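Local coordinates for nitroreductase family protein (Lactobacillus plantarum, PDB 4QLX), which binds FMN and acts as an enone reductase in the saturation of polyunsaturated fatty acids, probably using NADH to form 10-oxooctadecanoate, at residues A49-V61 with I93-W107. Residues are numbered along the deposited sequence; the frame is centred on the assembly and turned at random.
With FMN (flavin mononucleotide), chain J; KTC (10-oxooctadecanoic acid), chain D.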
loop_
_atom_site.group_PDB
_atom_site.type_symbol
_atom_site.label_atom_id
_atom_site.label_comp_id
_atom_site.label_asym_id
_atom_site.label_seq_id
_atom_site.Cartn_x
_atom_site.Cartn_y
_atom_site.Cartn_z
ATOM N N ALA A 49 2.009 -2.925 8.356
ATOM C CA ALA A 49 0.927 -2.221 7.651
ATOM C C ALA A 49 -0.384 -2.133 8.464
ATOM O O ALA A 49 -0.651 -2.991 9.309
ATOM C CB ALA A 49 0.657 -2.914 6.283
ATOM N N PRO A 50 -1.208 -1.094 8.204
ATOM C CA PRO A 50 -2.540 -1.010 8.820
ATOM C C PRO A 50 -3.477 -2.014 8.167
ATOM O O PRO A 50 -3.159 -2.550 7.111
ATOM C CB PRO A 50 -2.982 0.419 8.502
ATOM C CG PRO A 50 -2.365 0.655 7.158
ATOM C CD PRO A 50 -0.986 0.018 7.263
ATOM N N SER A 51 -4.620 -2.261 8.791
ATOM C CA SER A 51 -5.609 -3.197 8.275
ATOM C C SER A 51 -6.929 -2.810 8.923
ATOM O O SER A 51 -6.934 -2.274 10.042
ATOM C CB SER A 51 -5.229 -4.657 8.588
ATOM O OG SER A 51 -5.242 -4.888 9.992
ATOM N N ALA A 52 -8.040 -3.042 8.231
ATOM C CA ALA A 52 -9.336 -2.669 8.797
ATOM C C ALA A 52 -9.564 -3.409 10.106
ATOM O O ALA A 52 -9.415 -4.628 10.171
ATOM C CB ALA A 52 -10.475 -2.954 7.808
ATOM N N CYS A 53 -9.900 -2.652 11.149
ATOM C CA CYS A 53 -10.101 -3.181 12.504
ATOM C C CYS A 53 -8.950 -4.047 13.017
ATOM O O CYS A 53 -9.154 -4.932 13.857
ATOM C CB CYS A 53 -11.407 -3.970 12.570
ATOM S SG CYS A 53 -12.878 -2.916 12.445
ATOM N N ASN A 54 -7.746 -3.766 12.517
ATOM C CA ASN A 54 -6.529 -4.522 12.850
ATOM C C ASN A 54 -6.711 -6.035 12.703
ATOM O O ASN A 54 -6.055 -6.814 13.392
ATOM C CB ASN A 54 -6.033 -4.191 14.269
ATOM C CG ASN A 54 -4.553 -4.549 14.466
ATOM O OD1 ASN A 54 -3.780 -4.553 13.503
ATOM N ND2 ASN A 54 -4.164 -4.871 15.699
ATOM N N LEU A 55 -7.585 -6.444 11.784
ATOM C CA LEU A 55 -7.837 -7.865 11.524
ATOM C C LEU A 55 -6.733 -8.506 10.672
ATOM O O LEU A 55 -6.670 -9.735 10.560
ATOM C CB LEU A 55 -9.194 -8.043 10.837
ATOM C CG LEU A 55 -10.399 -7.655 11.710
ATOM C CD1 LEU A 55 -11.689 -7.834 10.925
ATOM C CD2 LEU A 55 -10.416 -8.504 12.961
ATOM N N GLN A 56 -5.876 -7.673 10.077
ATOM C CA GLN A 56 -4.677 -8.164 9.397
ATOM C C GLN A 56 -5.029 -9.287 8.419
ATOM O O GLN A 56 -4.478 -10.390 8.493
ATOM C CB GLN A 56 -3.659 -8.645 10.434
ATOM C CG GLN A 56 -3.110 -7.554 11.339
ATOM C CD GLN A 56 -2.502 -8.126 12.618
ATOM O OE1 GLN A 56 -1.448 -8.766 12.583
ATOM N NE2 GLN A 56 -3.177 -7.909 13.754
ATOM N N SER A 57 -5.976 -9.000 7.530
ATOM C CA SER A 57 -6.700 -10.032 6.800
ATOM C C SER A 57 -5.913 -10.543 5.589
ATOM O O SER A 57 -6.467 -10.730 4.494
ATOM C CB SER A 57 -8.075 -9.498 6.364
ATOM O OG SER A 57 -8.861 -9.071 7.492
ATOM N N TRP A 58 -4.623 -10.778 5.803
ATOM C CA TRP A 58 -3.730 -11.214 4.724
ATOM C C TRP A 58 -3.153 -12.587 5.018
ATOM O O TRP A 58 -3.067 -12.994 6.172
ATOM C CB TRP A 58 -2.589 -10.215 4.519
ATOM C CG TRP A 58 -2.000 -9.653 5.799
ATOM C CD1 TRP A 58 -1.298 -10.340 6.753
ATOM C CD2 TRP A 58 -2.040 -8.292 6.238
ATOM N NE1 TRP A 58 -0.903 -9.493 7.751
ATOM C CE2 TRP A 58 -1.342 -8.224 7.460
ATOM C CE3 TRP A 58 -2.591 -7.115 5.712
ATOM C CZ2 TRP A 58 -1.190 -7.035 8.181
ATOM C CZ3 TRP A 58 -2.439 -5.927 6.425
ATOM C CH2 TRP A 58 -1.738 -5.900 7.647
ATOM N N HIS A 59 -2.770 -13.298 3.964
ATOM C CA HIS A 59 -2.103 -14.582 4.111
ATOM C C HIS A 59 -1.035 -14.695 3.040
ATOM O O HIS A 59 -1.280 -14.385 1.877
ATOM C CB HIS A 59 -3.092 -15.741 4.000
ATOM C CG HIS A 59 -2.493 -17.069 4.343
ATOM N ND1 HIS A 59 -2.467 -17.561 5.630
ATOM C CD2 HIS A 59 -1.858 -17.988 3.575
ATOM C CE1 HIS A 59 -1.857 -18.735 5.641
ATOM N NE2 HIS A 59 -1.477 -19.019 4.405
ATOM N N PHE A 60 0.147 -15.135 3.439
ATOM C CA PHE A 60 1.305 -15.163 2.558
ATOM C C PHE A 60 1.683 -16.588 2.146
ATOM O O PHE A 60 1.762 -17.481 2.982
ATOM C CB PHE A 60 2.480 -14.485 3.253
ATOM C CG PHE A 60 2.161 -13.100 3.769
ATOM C CD1 PHE A 60 2.141 -12.015 2.908
ATOM C CD2 PHE A 60 1.863 -12.889 5.106
ATOM C CE1 PHE A 60 1.846 -10.746 3.368
ATOM C CE2 PHE A 60 1.569 -11.632 5.567
ATOM C CZ PHE A 60 1.568 -10.553 4.696
ATOM N N VAL A 61 1.913 -16.814 0.855
ATOM C CA VAL A 61 2.435 -18.106 0.435
ATOM C C VAL A 61 3.754 -17.895 -0.311
ATOM O O VAL A 61 3.779 -17.253 -1.356
ATOM C CB VAL A 61 1.444 -18.869 -0.454
ATOM C CG1 VAL A 61 2.049 -20.208 -0.895
ATOM C CG2 VAL A 61 0.134 -19.082 0.268
ATOM N N ILE A 93 0.001 -13.162 -2.071
ATOM C CA ILE A 93 -0.857 -12.661 -1.014
ATOM C C ILE A 93 -2.315 -13.005 -1.301
ATOM O O ILE A 93 -2.850 -12.705 -2.366
ATOM C CB ILE A 93 -0.689 -11.128 -0.819
ATOM C CG1 ILE A 93 0.802 -10.773 -0.777
ATOM C CG2 ILE A 93 -1.376 -10.677 0.487
ATOM C CD1 ILE A 93 1.096 -9.265 -0.771
ATOM N N ALA A 94 -2.942 -13.676 -0.345
ATOM C CA ALA A 94 -4.348 -14.017 -0.463
ATOM C C ALA A 94 -5.099 -13.352 0.688
ATOM O O ALA A 94 -4.532 -13.127 1.750
ATOM C CB ALA A 94 -4.545 -15.521 -0.450
ATOM N N GLY A 95 -6.367 -13.027 0.466
ATOM C CA GLY A 95 -7.163 -12.355 1.472
ATOM C C GLY A 95 -7.884 -13.361 2.341
ATOM O O GLY A 95 -8.361 -14.381 1.851
ATOM N N ASP A 96 -7.945 -13.075 3.634
ATOM C CA ASP A 96 -8.595 -13.956 4.606
ATOM C C ASP A 96 -9.998 -13.445 4.920
ATOM O O ASP A 96 -10.167 -12.502 5.689
ATOM C CB ASP A 96 -7.749 -14.048 5.881
ATOM C CG ASP A 96 -8.340 -14.991 6.929
ATOM O OD1 ASP A 96 -9.373 -15.647 6.662
ATOM O OD2 ASP A 96 -7.750 -15.086 8.023
ATOM N N THR A 97 -11.008 -14.083 4.334
ATOM C CA THR A 97 -12.381 -13.619 4.480
ATOM C C THR A 97 -13.050 -14.181 5.736
ATOM O O THR A 97 -14.263 -14.092 5.895
ATOM C CB THR A 97 -13.228 -13.979 3.249
ATOM O OG1 THR A 97 -13.429 -15.398 3.198
ATOM C CG2 THR A 97 -12.533 -13.512 1.975
ATOM N N GLN A 98 -12.255 -14.773 6.617
ATOM C CA GLN A 98 -12.763 -15.225 7.904
ATOM C C GLN A 98 -11.974 -14.578 9.030
ATOM O O GLN A 98 -12.052 -15.013 10.180
ATOM C CB GLN A 98 -12.697 -16.750 8.011
ATOM C CG GLN A 98 -13.663 -17.472 7.072
ATOM C CD GLN A 98 -13.475 -18.978 7.092
ATOM O OE1 GLN A 98 -12.721 -19.509 7.906
ATOM N NE2 GLN A 98 -14.144 -19.671 6.180
ATOM N N SER A 99 -11.229 -13.525 8.702
ATOM C CA SER A 99 -10.371 -12.869 9.690
ATOM C C SER A 99 -11.169 -12.238 10.837
ATOM O O SER A 99 -10.645 -12.062 11.945
ATOM C CB SER A 99 -9.492 -11.809 9.013
ATOM O OG SER A 99 -10.255 -10.678 8.639
ATOM N N HIS A 100 -12.432 -11.908 10.574
ATOM C CA HIS A 100 -13.277 -11.254 11.578
ATOM C C HIS A 100 -13.843 -12.241 12.597
ATOM O O HIS A 100 -14.532 -11.840 13.532
ATOM C CB HIS A 100 -14.434 -10.508 10.904
ATOM C CG HIS A 100 -15.300 -11.389 10.065
ATOM N ND1 HIS A 100 -14.862 -11.953 8.884
ATOM C CD2 HIS A 100 -16.572 -11.816 10.235
ATOM C CE1 HIS A 100 -15.831 -12.678 8.357
ATOM N NE2 HIS A 100 -16.883 -12.608 9.156
ATOM N N TYR A 101 -13.561 -13.527 12.414
ATOM C CA TYR A 101 -14.035 -14.540 13.353
ATOM C C TYR A 101 -13.471 -14.282 14.757
ATOM O O TYR A 101 -14.097 -14.631 15.754
ATOM C CB TYR A 101 -13.659 -15.955 12.876
ATOM C CG TYR A 101 -14.525 -16.509 11.745
ATOM C CD1 TYR A 101 -15.495 -15.727 11.127
ATOM C CD2 TYR A 101 -14.381 -17.822 11.315
ATOM C CE1 TYR A 101 -16.287 -16.233 10.100
ATOM C CE2 TYR A 101 -15.172 -18.343 10.285
ATOM C CZ TYR A 101 -16.121 -17.541 9.680
ATOM O OH TYR A 101 -16.910 -18.047 8.652
ATOM N N VAL A 102 -12.294 -13.660 14.835
ATOM C CA VAL A 102 -11.661 -13.406 16.133
ATOM C C VAL A 102 -11.846 -11.969 16.625
ATOM O O VAL A 102 -11.244 -11.582 17.625
ATOM C CB VAL A 102 -10.140 -13.704 16.095
ATOM C CG1 VAL A 102 -9.889 -15.192 15.934
ATOM C CG2 VAL A 102 -9.479 -12.935 14.988
ATOM N N TYR A 103 -12.684 -11.200 15.934
ATOM C CA TYR A 103 -12.854 -9.770 16.205
ATOM C C TYR A 103 -13.060 -9.490 17.695
ATOM O O TYR A 103 -12.295 -8.742 18.303
ATOM C CB TYR A 103 -14.036 -9.211 15.397
ATOM C CG TYR A 103 -14.148 -7.691 15.403
ATOM C CD1 TYR A 103 -14.463 -6.988 16.568
ATOM C CD2 TYR A 103 -13.970 -6.966 14.246
ATOM C CE1 TYR A 103 -14.565 -5.601 16.571
ATOM C CE2 TYR A 103 -14.072 -5.587 14.238
ATOM C CZ TYR A 103 -14.368 -4.910 15.401
ATOM O OH TYR A 103 -14.460 -3.541 15.383
ATOM N N ARG A 104 -14.088 -10.103 18.278
ATOM C CA ARG A 104 -14.464 -9.810 19.662
ATOM C C ARG A 104 -13.349 -10.133 20.660
ATOM O O ARG A 104 -13.122 -9.382 21.605
ATOM C CB ARG A 104 -15.736 -10.574 20.038
ATOM C CG ARG A 104 -16.211 -10.305 21.467
ATOM C CD ARG A 104 -17.480 -11.070 21.772
ATOM N NE ARG A 104 -18.523 -10.818 20.782
ATOM C CZ ARG A 104 -19.359 -9.785 20.831
ATOM N NH1 ARG A 104 -19.273 -8.900 21.819
ATOM N NH2 ARG A 104 -20.283 -9.633 19.890
ATOM N N ASP A 105 -12.657 -11.248 20.447
ATOM C CA ASP A 105 -11.588 -11.682 21.350
ATOM C C ASP A 105 -10.388 -10.750 21.261
ATOM O O ASP A 105 -9.803 -10.352 22.273
ATOM C CB ASP A 105 -11.150 -13.112 21.021
ATOM C CG ASP A 105 -12.178 -14.144 21.432
ATOM O OD1 ASP A 105 -12.905 -13.896 22.417
ATOM O OD2 ASP A 105 -12.254 -15.200 20.772
ATOM N N VAL A 106 -10.029 -10.426 20.028
ATOM C CA VAL A 106 -8.926 -9.527 19.727
ATOM C C VAL A 106 -9.069 -8.131 20.357
ATOM O O VAL A 106 -8.126 -7.622 20.978
ATOM C CB VAL A 106 -8.769 -9.403 18.204
ATOM C CG1 VAL A 106 -8.340 -8.016 17.800
ATOM C CG2 VAL A 106 -7.790 -10.461 17.692
ATOM N N TRP A 107 -10.232 -7.504 20.214
ATOM C CA TRP A 107 -10.394 -6.177 20.790
ATOM C C TRP A 107 -10.644 -6.264 22.310
ATOM O O TRP A 107 -10.356 -5.320 23.048
ATOM C CB TRP A 107 -11.488 -5.407 20.036
ATOM C CG TRP A 107 -10.900 -4.913 18.746
ATOM C CD1 TRP A 107 -11.095 -5.426 17.489
ATOM C CD2 TRP A 107 -9.944 -3.858 18.603
ATOM N NE1 TRP A 107 -10.327 -4.733 16.567
ATOM C CE2 TRP A 107 -9.611 -3.767 17.231
ATOM C CE3 TRP A 107 -9.341 -2.967 19.503
ATOM C CZ2 TRP A 107 -8.717 -2.826 16.744
ATOM C CZ3 TRP A 107 -8.441 -2.042 19.017
ATOM C CH2 TRP A 107 -8.143 -1.971 17.650
HETATM N N1 FMN J . -9.663 3.355 11.809
HETATM C C2 FMN J . -10.776 4.021 12.279
HETATM O O2 FMN J . -10.731 4.595 13.371
HETATM N N3 FMN J . -11.948 4.022 11.552
HETATM C C4 FMN J . -12.017 3.366 10.342
HETATM O O4 FMN J . -13.046 3.360 9.676
HETATM C C4A FMN J . -10.901 2.715 9.854
HETATM N N5 FMN J . -10.985 2.077 8.640
HETATM C C5A FMN J . -9.883 1.435 8.126
HETATM C C6 FMN J . -9.995 0.817 6.882
HETATM C C7 FMN J . -8.891 0.174 6.349
HETATM C C7M FMN J . -8.978 -0.509 5.015
HETATM C C8 FMN J . -7.691 0.160 7.045
HETATM C C8M FMN J . -6.523 -0.543 6.436
HETATM C C9 FMN J . -7.580 0.779 8.294
HETATM C C9A FMN J . -8.687 1.428 8.842
HETATM N N10 FMN J . -8.616 2.047 10.101
HETATM C C10 FMN J . -9.717 2.709 10.586
HETATM C "C1'" FMN J . -7.344 2.065 10.905
HETATM C "C2'" FMN J . -7.151 0.697 11.603
HETATM O "O2'" FMN J . -8.086 0.520 12.677
HETATM C "C3'" FMN J . -5.694 0.516 12.056
HETATM O "O3'" FMN J . -4.852 0.468 10.896
HETATM C "C4'" FMN J . -5.422 -0.773 12.840
HETATM O "O4'" FMN J . -6.063 -0.763 14.088
HETATM C "C5'" FMN J . -3.925 -0.973 13.069
HETATM O "O5'" FMN J . -3.434 0.119 13.815
HETATM P P FMN J . -2.270 1.102 13.252
HETATM O O1P FMN J . -1.015 0.314 12.959
HETATM O O2P FMN J . -2.730 1.743 11.981
HETATM O O3P FMN J . -2.030 2.145 14.339
HETATM O O1 KTC D . -7.741 5.361 19.875
HETATM C C17 KTC D . -8.362 4.597 20.610
HETATM O O KTC D . -8.825 5.036 21.784
HETATM C C16 KTC D . -8.602 3.170 20.179
HETATM C C15 KTC D . -8.668 3.156 18.663
HETATM C C14 KTC D . -9.924 2.448 18.203
HETATM C C13 KTC D . -9.528 1.165 17.500
HETATM C C12 KTC D . -9.862 1.263 16.027
HETATM C C11 KTC D . -11.288 0.820 15.780
HETATM C C10 KTC D . -11.337 0.112 14.436
HETATM C C9 KTC D . -11.857 1.055 13.363
HETATM C C8 KTC D . -11.669 0.376 12.038
HETATM O O2 KTC D . -10.560 -0.051 11.730
HETATM C C7 KTC D . -12.860 0.246 11.117
HETATM C C6 KTC D . -12.412 -0.331 9.788
HETATM C C5 KTC D . -13.424 -0.038 8.692
HETATM C C4 KTC D . -14.366 -1.218 8.515
HETATM C C3 KTC D . -15.406 -0.937 7.432
HETATM C C2 KTC D . -16.577 -1.906 7.567
HETATM C C1 KTC D . -16.071 -3.321 7.831
HETATM C C KTC D . -17.186 -4.347 7.854
HETATM O O HOH W 1 -5.042 -13.930 8.389
#
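His-59 N donates to Ala-94 O at 2.8 Å, and Ala-94 N returns a bond to His-59 O at 2.9 Å, making His-59 and Ala-94 a hydrogen-bonded pair of the antiparallel strands 58-61 and 93-96; Ile-93 CA adds a lesser C-H···O contact to His-59 O. One face of the sheet carries Trp-58, Phe-60 and Ile-93, with Phe-60 CD1 4.1 Å from Ile-93 CG1. Asp-96 N to Ser-57 O ends the pairing, and a water donating to both Trp-58 O and Asp-96 OD2 ties the strand ends again; Arg-187 forms a salt bridge with that carboxylate.

Beyond the strands, Leu-55 sets CD1 against His-100 and CD2 against Tyr-103, crossing the tyrosine at about a right angle. Tyr-103, its CG anti to the backbone N (chi1 -169°), offers its ring edge to Cys-53, whose SG lies 3.4 Å from Tyr-103 CE2 and near the ring plane. Trp-107 NE1 donates to Cys-53 O at 3.0 Å, in the indole plane but above the carbonyl plane, while Trp-107 CH2 touches product atom C13. An alanine in its place removes the indole N-H that Cys-53 O accepts from, and would probably leave a gap beside C13 of the fatty chain. The N-H of Cys-53 donates to ketone O2 of 10-oxooctadecanoic acid, with N and O2 2.7 Å apart.

Pro-50 to Asn-54 line the FMN site, and the cofactor is hydrogen-bonded to Arg-22, Ser-24 and Arg-26 of the second subunit; such an FMN and substrate site at the dimer interface is characteristic of the nitroreductase fold.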